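Local coordinates for protein nitrophorin Cim l NP (Cimex lectularius, PDB 2IMQ) that carries nitric oxide on a heme and delivers it to the victim during feeding, causing vasodilation, at residues A[9-14]-A[243-248]; A[165-170]-A[276-281]; A[26-31]-A[271-276]. All coordinates share one frame; numbering follows the deposited sequence.

Interaction 1: A[9-14]-A[243-248]; sequences VHTVSW and DRALYK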
loop_
_atom_site.group_PDB
_atom_site.type_symbol
_atom_site.label_atom_id
_atom_site.label_comp_id
_atom_site.label_asym_id
_atom_site.label_seq_id
_atom_site.Cartn_x
_atom_site.Cartn_y
_atom_site.Cartn_z
ATOM N N VAL A 9 6.477 -7.404 -9.203
ATOM C CA VAL A 9 5.282 -6.899 -8.569
ATOM C C VAL A 9 5.493 -5.421 -8.386
ATOM O O VAL A 9 6.562 -5.005 -7.922
ATOM C CB VAL A 9 5.054 -7.530 -7.141
ATOM C CG1 VAL A 9 3.792 -6.957 -6.460
ATOM C CG2 VAL A 9 5.031 -9.026 -7.242
ATOM N N HIS A 10 4.503 -4.626 -8.803
ATOM C CA HIS A 10 4.429 -3.191 -8.460
ATOM C C HIS A 10 3.277 -2.992 -7.514
ATOM O O HIS A 10 2.194 -3.532 -7.732
ATOM C CB HIS A 10 4.189 -2.327 -9.713
ATOM C CG HIS A 10 5.368 -2.239 -10.636
ATOM N ND1 HIS A 10 5.446 -1.306 -11.657
ATOM C CD2 HIS A 10 6.513 -2.963 -10.687
ATOM C CE1 HIS A 10 6.590 -1.479 -12.299
ATOM N NE2 HIS A 10 7.248 -2.486 -11.746
ATOM N N THR A 11 3.516 -2.224 -6.477
ATOM C CA THR A 11 2.458 -1.784 -5.589
ATOM C C THR A 11 2.434 -0.288 -5.515
ATOM O O THR A 11 3.486 0.364 -5.549
ATOM C CB THR A 11 2.652 -2.370 -4.157
ATOM O OG1 THR A 11 3.839 -1.857 -3.543
ATOM C CG2 THR A 11 2.760 -3.887 -4.197
ATOM N N VAL A 12 1.246 0.271 -5.392
ATOM C CA VAL A 12 1.117 1.669 -5.095
ATOM C C VAL A 12 0.059 1.888 -4.068
ATOM O O VAL A 12 -1.010 1.273 -4.146
ATOM C CB VAL A 12 0.889 2.516 -6.396
ATOM C CG1 VAL A 12 -0.430 2.184 -7.075
ATOM C CG2 VAL A 12 0.968 3.989 -6.125
ATOM N N SER A 13 0.333 2.762 -3.120
ATOM C CA SER A 13 -0.724 3.163 -2.264
ATOM C C SER A 13 -0.750 4.675 -2.102
ATOM O O SER A 13 0.293 5.383 -2.254
ATOM C CB SER A 13 -0.655 2.490 -0.938
ATOM O OG SER A 13 0.305 3.061 -0.081
ATOM N N TRP A 14 -1.930 5.160 -1.769
ATOM C CA TRP A 14 -2.139 6.589 -1.646
ATOM C C TRP A 14 -3.246 6.841 -0.672
ATOM O O TRP A 14 -4.374 6.376 -0.840
ATOM C CB TRP A 14 -2.520 7.123 -3.000
ATOM C CG TRP A 14 -2.490 8.585 -3.164
ATOM C CD1 TRP A 14 -2.083 9.545 -2.277
ATOM C CD2 TRP A 14 -2.749 9.247 -4.384
ATOM N NE1 TRP A 14 -2.173 10.784 -2.875
ATOM C CE2 TRP A 14 -2.581 10.618 -4.172
ATOM C CE3 TRP A 14 -3.141 8.807 -5.649
ATOM C CZ2 TRP A 14 -2.770 11.538 -5.187
ATOM C CZ3 TRP A 14 -3.340 9.722 -6.623
ATOM C CH2 TRP A 14 -3.138 11.053 -6.402
ATOM N N ASP A 243 2.019 6.623 3.600
ATOM C CA ASP A 243 1.913 5.408 2.744
ATOM C C ASP A 243 3.200 4.600 2.819
ATOM O O ASP A 243 4.284 5.156 2.626
ATOM C CB ASP A 243 1.632 5.817 1.311
ATOM C CG ASP A 243 0.184 6.248 1.158
ATOM O OD1 ASP A 243 -0.688 5.316 1.080
ATOM O OD2 ASP A 243 -0.207 7.447 1.157
ATOM N N ARG A 244 3.090 3.302 3.064
ATOM C CA ARG A 244 4.196 2.421 3.225
ATOM C C ARG A 244 3.932 1.160 2.454
ATOM O O ARG A 244 2.796 0.776 2.208
ATOM C CB ARG A 244 4.438 2.046 4.719
ATOM C CG ARG A 244 4.368 3.213 5.681
ATOM C CD ARG A 244 5.492 4.232 5.570
ATOM N NE ARG A 244 6.695 3.818 6.243
ATOM C CZ ARG A 244 7.000 4.118 7.493
ATOM N NH1 ARG A 244 6.197 4.885 8.235
ATOM N NH2 ARG A 244 8.117 3.618 8.021
ATOM N N ALA A 245 5.021 0.483 2.110
ATOM C CA ALA A 245 4.969 -0.894 1.577
ATOM C C ALA A 245 5.844 -1.784 2.396
ATOM O O ALA A 245 7.035 -1.504 2.574
ATOM C CB ALA A 245 5.451 -0.918 0.114
ATOM N N LEU A 246 5.256 -2.850 2.904
ATOM C CA LEU A 246 5.965 -3.847 3.687
ATOM C C LEU A 246 5.844 -5.167 2.944
ATOM O O LEU A 246 4.864 -5.454 2.256
ATOM C CB LEU A 246 5.331 -4.033 5.064
ATOM C CG LEU A 246 5.198 -2.809 5.895
ATOM C CD1 LEU A 246 4.532 -3.179 7.219
ATOM C CD2 LEU A 246 6.531 -2.088 6.089
ATOM N N TYR A 247 6.865 -6.001 3.100
ATOM C CA TYR A 247 6.876 -7.321 2.470
ATOM C C TYR A 247 7.401 -8.385 3.385
ATOM O O TYR A 247 8.154 -8.102 4.299
ATOM C CB TYR A 247 7.732 -7.310 1.198
ATOM C CG TYR A 247 9.198 -7.065 1.361
ATOM C CD1 TYR A 247 10.121 -8.139 1.445
ATOM C CD2 TYR A 247 9.719 -5.810 1.441
ATOM C CE1 TYR A 247 11.502 -7.917 1.587
ATOM C CE2 TYR A 247 11.089 -5.597 1.547
ATOM C CZ TYR A 247 11.971 -6.628 1.637
ATOM O OH TYR A 247 13.335 -6.329 1.757
ATOM N N LYS A 248 6.996 -9.617 3.089
ATOM C CA LYS A 248 7.432 -10.770 3.863
ATOM C C LYS A 248 7.158 -11.989 3.022
ATOM O O LYS A 248 6.253 -12.004 2.207
ATOM C CB LYS A 248 6.584 -10.886 5.161
ATOM C CG LYS A 248 7.056 -11.795 6.258
ATOM C CD LYS A 248 6.153 -11.607 7.490
ATOM C CE LYS A 248 6.602 -12.563 8.565
ATOM N NZ LYS A 248 5.869 -12.427 9.783
HETATM O O HOH W 1 2.460 1.585 -0.374
#

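Interaction 2: A[165-170]-A[276-281]; sequences FLFWIG and AKFRVT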
loop_
_atom_site.group_PDB
_atom_site.type_symbol
_atom_site.label_atom_id
_atom_site.label_comp_id
_atom_site.label_asym_id
_atom_site.label_seq_id
_atom_site.Cartn_x
_atom_site.Cartn_y
_atom_site.Cartn_z
ATOM N N PHE A 165 4.365 -15.144 -0.762
ATOM C CA PHE A 165 4.717 -13.699 -0.971
ATOM C C PHE A 165 3.614 -12.822 -0.411
ATOM O O PHE A 165 2.447 -12.965 -0.799
ATOM C CB PHE A 165 4.862 -13.431 -2.473
ATOM C CG PHE A 165 5.795 -14.398 -3.183
ATOM C CD1 PHE A 165 5.307 -15.319 -4.063
ATOM C CD2 PHE A 165 7.149 -14.339 -2.979
ATOM C CE1 PHE A 165 6.201 -16.187 -4.724
ATOM C CE2 PHE A 165 8.038 -15.166 -3.626
ATOM C CZ PHE A 165 7.541 -16.113 -4.488
ATOM N N LEU A 166 4.002 -11.930 0.492
ATOM C CA LEU A 166 3.068 -11.064 1.169
ATOM C C LEU A 166 3.479 -9.633 1.073
ATOM O O LEU A 166 4.648 -9.285 1.248
ATOM C CB LEU A 166 2.918 -11.419 2.631
ATOM C CG LEU A 166 2.437 -12.863 2.872
ATOM C CD1 LEU A 166 3.586 -13.639 3.186
ATOM C CD2 LEU A 166 1.368 -12.884 3.920
ATOM N N PHE A 167 2.506 -8.803 0.793
ATOM C CA PHE A 167 2.683 -7.330 0.724
ATOM C C PHE A 167 1.596 -6.650 1.526
ATOM O O PHE A 167 0.448 -7.061 1.487
ATOM C CB PHE A 167 2.623 -6.895 -0.749
ATOM C CG PHE A 167 3.680 -7.588 -1.585
ATOM C CD1 PHE A 167 3.408 -8.779 -2.247
ATOM C CD2 PHE A 167 4.969 -7.085 -1.652
ATOM C CE1 PHE A 167 4.421 -9.422 -2.957
ATOM C CE2 PHE A 167 5.976 -7.736 -2.352
ATOM C CZ PHE A 167 5.679 -8.920 -2.998
ATOM N N TRP A 168 1.956 -5.597 2.232
ATOM C CA TRP A 168 1.008 -4.842 3.004
ATOM C C TRP A 168 1.294 -3.404 2.615
ATOM O O TRP A 168 2.400 -2.889 2.799
ATOM C CB TRP A 168 1.273 -5.035 4.492
ATOM C CG TRP A 168 0.194 -4.579 5.430
ATOM C CD1 TRP A 168 -0.537 -3.457 5.392
ATOM C CD2 TRP A 168 -0.285 -5.317 6.529
ATOM N NE1 TRP A 168 -1.439 -3.418 6.428
ATOM C CE2 TRP A 168 -1.294 -4.566 7.149
ATOM C CE3 TRP A 168 0.074 -6.558 7.100
ATOM C CZ2 TRP A 168 -1.957 -5.012 8.250
ATOM C CZ3 TRP A 168 -0.609 -6.982 8.216
ATOM C CH2 TRP A 168 -1.603 -6.218 8.760
ATOM N N ILE A 169 0.280 -2.767 2.064
ATOM C CA ILE A 169 0.408 -1.436 1.433
ATOM C C ILE A 169 -0.709 -0.524 1.887
ATOM O O ILE A 169 -1.863 -0.931 1.961
ATOM C CB ILE A 169 0.419 -1.536 -0.105
ATOM C CG1 ILE A 169 -0.805 -2.283 -0.644
ATOM C CG2 ILE A 169 1.724 -2.196 -0.548
ATOM C CD1 ILE A 169 -0.857 -2.224 -2.206
ATOM N N GLY A 170 -0.345 0.710 2.200
ATOM C CA GLY A 170 -1.308 1.697 2.622
ATOM C C GLY A 170 -0.678 2.571 3.676
ATOM O O GLY A 170 0.509 2.467 4.006
ATOM N N ALA A 276 6.241 0.945 -5.021
ATOM C CA ALA A 276 7.285 -0.009 -4.774
ATOM C C ALA A 276 7.300 -1.005 -5.906
ATOM O O ALA A 276 6.260 -1.348 -6.455
ATOM C CB ALA A 276 7.131 -0.736 -3.427
ATOM N N LYS A 277 8.480 -1.477 -6.205
ATOM C CA LYS A 277 8.710 -2.446 -7.260
ATOM C C LYS A 277 9.559 -3.530 -6.657
ATOM O O LYS A 277 10.574 -3.261 -6.010
ATOM C CB LYS A 277 9.412 -1.843 -8.498
ATOM C CG LYS A 277 8.719 -0.639 -9.078
ATOM C CD LYS A 277 9.470 -0.068 -10.289
ATOM C CE LYS A 277 8.843 1.210 -10.768
ATOM N NZ LYS A 277 9.576 1.688 -11.996
ATOM N N PHE A 278 9.138 -4.776 -6.870
ATOM C CA PHE A 278 9.828 -5.949 -6.306
ATOM C C PHE A 278 10.056 -6.987 -7.364
ATOM O O PHE A 278 9.263 -7.106 -8.289
ATOM C CB PHE A 278 8.950 -6.609 -5.242
ATOM C CG PHE A 278 8.523 -5.689 -4.146
ATOM C CD1 PHE A 278 7.333 -4.989 -4.252
ATOM C CD2 PHE A 278 9.253 -5.610 -2.979
ATOM C CE1 PHE A 278 6.914 -4.159 -3.213
ATOM C CE2 PHE A 278 8.778 -4.774 -1.912
ATOM C CZ PHE A 278 7.642 -4.046 -2.094
ATOM N N ARG A 279 11.068 -7.794 -7.120
ATOM C CA ARG A 279 11.268 -9.028 -7.867
ATOM C C ARG A 279 11.218 -10.182 -6.867
ATOM O O ARG A 279 11.938 -10.159 -5.879
ATOM C CB ARG A 279 12.589 -8.995 -8.559
ATOM C CG ARG A 279 12.971 -10.217 -9.354
ATOM C CD ARG A 279 14.372 -10.058 -9.961
ATOM N NE ARG A 279 14.434 -8.892 -10.832
ATOM C CZ ARG A 279 15.463 -8.057 -10.927
ATOM N NH1 ARG A 279 16.556 -8.219 -10.177
ATOM N NH2 ARG A 279 15.394 -7.031 -11.772
ATOM N N VAL A 280 10.308 -11.123 -7.089
ATOM C CA VAL A 280 10.192 -12.300 -6.237
ATOM C C VAL A 280 10.727 -13.535 -6.935
ATOM O O VAL A 280 10.600 -13.651 -8.158
ATOM C CB VAL A 280 8.737 -12.508 -5.736
ATOM C CG1 VAL A 280 8.193 -11.222 -5.134
ATOM C CG2 VAL A 280 7.827 -13.001 -6.779
ATOM N N THR A 281 11.364 -14.412 -6.164
ATOM C CA THR A 281 11.971 -15.651 -6.708
ATOM C C THR A 281 11.113 -16.809 -6.275
ATOM O O THR A 281 10.934 -17.076 -5.094
ATOM C CB THR A 281 13.412 -15.778 -6.204
ATOM O OG1 THR A 281 14.150 -14.638 -6.649
ATOM C CG2 THR A 281 14.123 -16.997 -6.802
#

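Interaction 3: A[26-31]-A[271-276]; sequences EELLGL and HRPVLA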
loop_
_atom_site.group_PDB
_atom_site.type_symbol
_atom_site.label_atom_id
_atom_site.label_comp_id
_atom_site.label_asym_id
_atom_site.label_seq_id
_atom_site.Cartn_x
_atom_site.Cartn_y
_atom_site.Cartn_z
ATOM N N GLU A 26 -0.145 5.655 -15.864
ATOM C CA GLU A 26 1.067 4.931 -16.132
ATOM C C GLU A 26 2.157 5.244 -15.136
ATOM O O GLU A 26 2.825 4.350 -14.658
ATOM C CB GLU A 26 1.593 5.192 -17.564
ATOM C CG GLU A 26 0.799 4.498 -18.640
ATOM C CD GLU A 26 1.565 4.324 -19.940
ATOM O OE1 GLU A 26 2.543 5.057 -20.117
ATOM O OE2 GLU A 26 1.206 3.433 -20.760
ATOM N N GLU A 27 2.342 6.510 -14.831
ATOM C CA GLU A 27 3.323 6.897 -13.870
ATOM C C GLU A 27 2.997 6.332 -12.463
ATOM O O GLU A 27 3.887 5.816 -11.779
ATOM C CB GLU A 27 3.404 8.403 -13.799
ATOM C CG GLU A 27 4.480 8.934 -12.891
ATOM C CD GLU A 27 4.551 10.453 -12.880
ATOM O OE1 GLU A 27 5.441 10.977 -12.207
ATOM O OE2 GLU A 27 3.720 11.129 -13.523
ATOM N N LEU A 28 1.732 6.430 -12.074
ATOM C CA LEU A 28 1.263 5.960 -10.778
ATOM C C LEU A 28 1.593 4.492 -10.570
ATOM O O LEU A 28 1.920 4.064 -9.468
ATOM C CB LEU A 28 -0.250 6.196 -10.687
ATOM C CG LEU A 28 -0.829 5.913 -9.322
ATOM C CD1 LEU A 28 -0.439 6.937 -8.302
ATOM C CD2 LEU A 28 -2.320 5.782 -9.356
ATOM N N LEU A 29 1.519 3.700 -11.646
ATOM C CA LEU A 29 1.704 2.263 -11.565
ATOM C C LEU A 29 3.103 1.820 -11.947
ATOM O O LEU A 29 3.424 0.641 -11.911
ATOM C CB LEU A 29 0.679 1.544 -12.437
ATOM C CG LEU A 29 -0.751 1.946 -12.206
ATOM C CD1 LEU A 29 -1.615 1.254 -13.225
ATOM C CD2 LEU A 29 -1.185 1.644 -10.873
ATOM N N GLY A 30 3.991 2.756 -12.245
ATOM C CA GLY A 30 5.358 2.432 -12.542
ATOM C C GLY A 30 5.547 1.859 -13.941
ATOM O O GLY A 30 6.461 1.090 -14.115
ATOM N N LEU A 31 4.702 2.263 -14.892
ATOM C CA LEU A 31 4.668 1.712 -16.267
ATOM C C LEU A 31 5.273 2.668 -17.309
ATOM O O LEU A 31 5.475 2.303 -18.481
ATOM C CB LEU A 31 3.227 1.363 -16.650
ATOM C CG LEU A 31 2.556 0.357 -15.717
ATOM C CD1 LEU A 31 1.082 0.067 -16.137
ATOM C CD2 LEU A 31 3.341 -0.888 -15.590
ATOM N N HIS A 271 -0.942 14.028 0.906
ATOM C CA HIS A 271 -0.026 12.890 0.882
ATOM C C HIS A 271 0.402 12.635 -0.540
ATOM O O HIS A 271 -0.383 12.795 -1.497
ATOM C CB HIS A 271 -0.735 11.617 1.299
ATOM C CG HIS A 271 -1.324 11.620 2.650
ATOM N ND1 HIS A 271 -0.767 10.913 3.707
ATOM C CD2 HIS A 271 -2.501 12.111 3.088
ATOM C CE1 HIS A 271 -1.568 11.024 4.749
ATOM N NE2 HIS A 271 -2.628 11.738 4.402
ATOM N N ARG A 272 1.581 12.106 -0.728
ATOM C CA ARG A 272 2.066 11.689 -2.029
ATOM C C ARG A 272 1.996 10.175 -2.121
ATOM O O ARG A 272 2.347 9.467 -1.174
ATOM C CB ARG A 272 3.506 12.147 -2.235
ATOM C CG ARG A 272 3.708 13.659 -2.062
ATOM C CD ARG A 272 3.010 14.431 -3.153
ATOM N NE ARG A 272 2.136 15.538 -2.728
ATOM C CZ ARG A 272 2.455 16.818 -2.710
ATOM N NH1 ARG A 272 3.690 17.233 -3.015
ATOM N NH2 ARG A 272 1.530 17.711 -2.390
ATOM N N PRO A 273 1.628 9.654 -3.290
ATOM C CA PRO A 273 1.588 8.196 -3.491
ATOM C C PRO A 273 2.951 7.584 -3.386
ATOM O O PRO A 273 3.967 8.242 -3.694
ATOM C CB PRO A 273 0.998 8.014 -4.895
ATOM C CG PRO A 273 0.868 9.323 -5.470
ATOM C CD PRO A 273 1.223 10.364 -4.510
ATOM N N VAL A 274 2.997 6.312 -2.996
ATOM C CA VAL A 274 4.209 5.589 -2.849
ATOM C C VAL A 274 4.186 4.344 -3.695
ATOM O O VAL A 274 3.274 3.522 -3.566
ATOM C CB VAL A 274 4.487 5.288 -1.362
ATOM C CG1 VAL A 274 5.665 4.371 -1.194
ATOM C CG2 VAL A 274 4.804 6.542 -0.594
ATOM N N LEU A 275 5.193 4.203 -4.561
ATOM C CA LEU A 275 5.314 3.134 -5.499
ATOM C C LEU A 275 6.495 2.232 -5.155
ATOM O O LEU A 275 7.633 2.728 -5.007
ATOM C CB LEU A 275 5.546 3.754 -6.888
ATOM C CG LEU A 275 5.852 2.816 -8.033
ATOM C CD1 LEU A 275 4.686 1.819 -8.300
ATOM C CD2 LEU A 275 6.139 3.601 -9.248
ATOM N N ALA A 276 6.241 0.945 -5.021
ATOM C CA ALA A 276 7.285 -0.009 -4.774
ATOM C C ALA A 276 7.300 -1.005 -5.906
ATOM O O ALA A 276 6.260 -1.348 -6.455
ATOM C CB ALA A 276 7.131 -0.736 -3.427
#

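Interaction 1: A[9-14]-A[243-248]
Ser13 OG is gripped from two directions where the strand 9-14 meets the strand 243-248. It donates to Asp243 OD1 at 2.7 Å, and it accepts a hydrogen bond from a water whose oxygen lies 2.6 Å from Ser13 OG. That water gives its other proton, more weakly, to Arg244 O, 2.7 Å from the water oxygen, and so ties the serine to the backbone of the facing strand. The hydroxyl reaches both partners because chi1 of 78° sets OG between the backbone N and the carbonyl carbon of Ser13. Asp243 OD1 takes the bond on its anti side, with the donor 26° out of the carboxylate plane. The other oxygen, Asp243 OD2, accepts from the backbone N of Asn15 and also lies near the plane of the Trp14 indole at its edge, 4.4 Å from Trp14 CD1. The Trp14 indole lies against the heme, and its NE1 bonds to His271 O.

Farther along, the polar contact gives way to small groups: Thr11 OG1 meets Ala245 CB at 4.1 Å, and both residues also touch Ile169. Serine, threonine and alanine suit this interface because the segment axes approach to 6.7 Å, running nearly antiparallel at 151°, yet the strands belong to different sheets of the beta-sandwich. Arg244 turns the opposite way, to salt bridges with Glu215 and Asp199.

A carboxylate buried between two sheets needs donors, and here they are the hydroxyl of Ser13 for OD1 and the backbone N-H of Asn15 for OD2. Water completes the link, so the sheets are joined at this end by directed polar bonds, next to the strand residue that touches the heme.

Interaction 2: A[165-170]-A[276-281]
Phe167 drives the edge of its ring into the face of Phe278, an edge-to-face pair with centroids 4.8 Å apart and planes at 54°. Phe167 CE2 sits over the centre of the Phe278 ring and comes within 3.6 Å of Phe278 CD1. Beside this pair Val280 covers one face of Phe165: its CG2 makes a CH-pi contact 3.9 Å from the centroid of the Phe165 ring, and its CB is 3.5 Å from Phe165 CE2. The other methyl, Val280 CG1, turns to the rim of the Phe167 ring, 4.0 Å from Phe167 CZ; chi1 of -51°, with CG1 beside the backbone N, lets the branched valine serve both phenylalanines. At the in-plane edge of Phe165 lies the carbonyl of Thr281, with Thr281 O 3.6 Å from Phe165 CZ.

Strand 165-169 and strand 276-281 share no hydrogen bond; their axes come no closer than 9.8 Å, a gap that long flat rings can bridge. Behind the first shell, Phe129 and Phe131 meet the rings of Phe165 and Phe167, while Ile255 touches Phe278. Interleaved aromatic and branched side chains from two facing sheets form the hydrophobic core of a beta-sandwich, as in the DNase I-like fold of this family.

Interaction 3: A[26-31]-A[271-276]
Leu275, on a strand of the DNase I-like beta-sandwich, reaches out to the end of the short, weakly bonded helix about 26-29, which closes in a Schellman motif at Gly30. Two backbone bonds close the motif: Leu31 N donates to Glu26 O at 2.8 Å and Gly30 N to Glu27 O at 3.1 Å. Glycine suits the turn because its phi is positive, and because Leu275 presses where a side chain would stand.

The rest is apolar contact. With CG anti to the backbone N (chi1 174°), Leu275 extends from the sheet and divides its methyls over the helix end: CD2 packs on the bare Gly30 CA at 3.6 Å, while CD1 lies by the carbonyl of Leu28. That oxygen is buried here without a hydrogen-bond partner.

Outside the pair, Leu29 O accepts from His10 ND1, fixing the helix end to strand 6-17 as well. Leu28, close to the heme, also rests on Val12 of that strand. It meets Pro273 at about a right angle, a leucine branch against a compact ring, with Leu28 CD1 3.9 Å from Pro273 CB.

How the interactions relate
From the N terminus, strand 6-17 supplies the first partner of interaction 1, and the next element is the short helix of interaction 3. Strand 165-169 follows, then 243-248, which closes the first long loop, and finally 271-281, which closes interaction 3 and interaction 2 on one continuous piece that shares Ala276. All three contacts cross one another; none nests within another. Strands 6-17 and 274-281 are neighbours in one sheet, 165-169 and 243-248 in the other, so interactions 1 and 2 tie the two sheets face to face. Interaction 3 joins the short helix near the heme to the outer face of the first sheet.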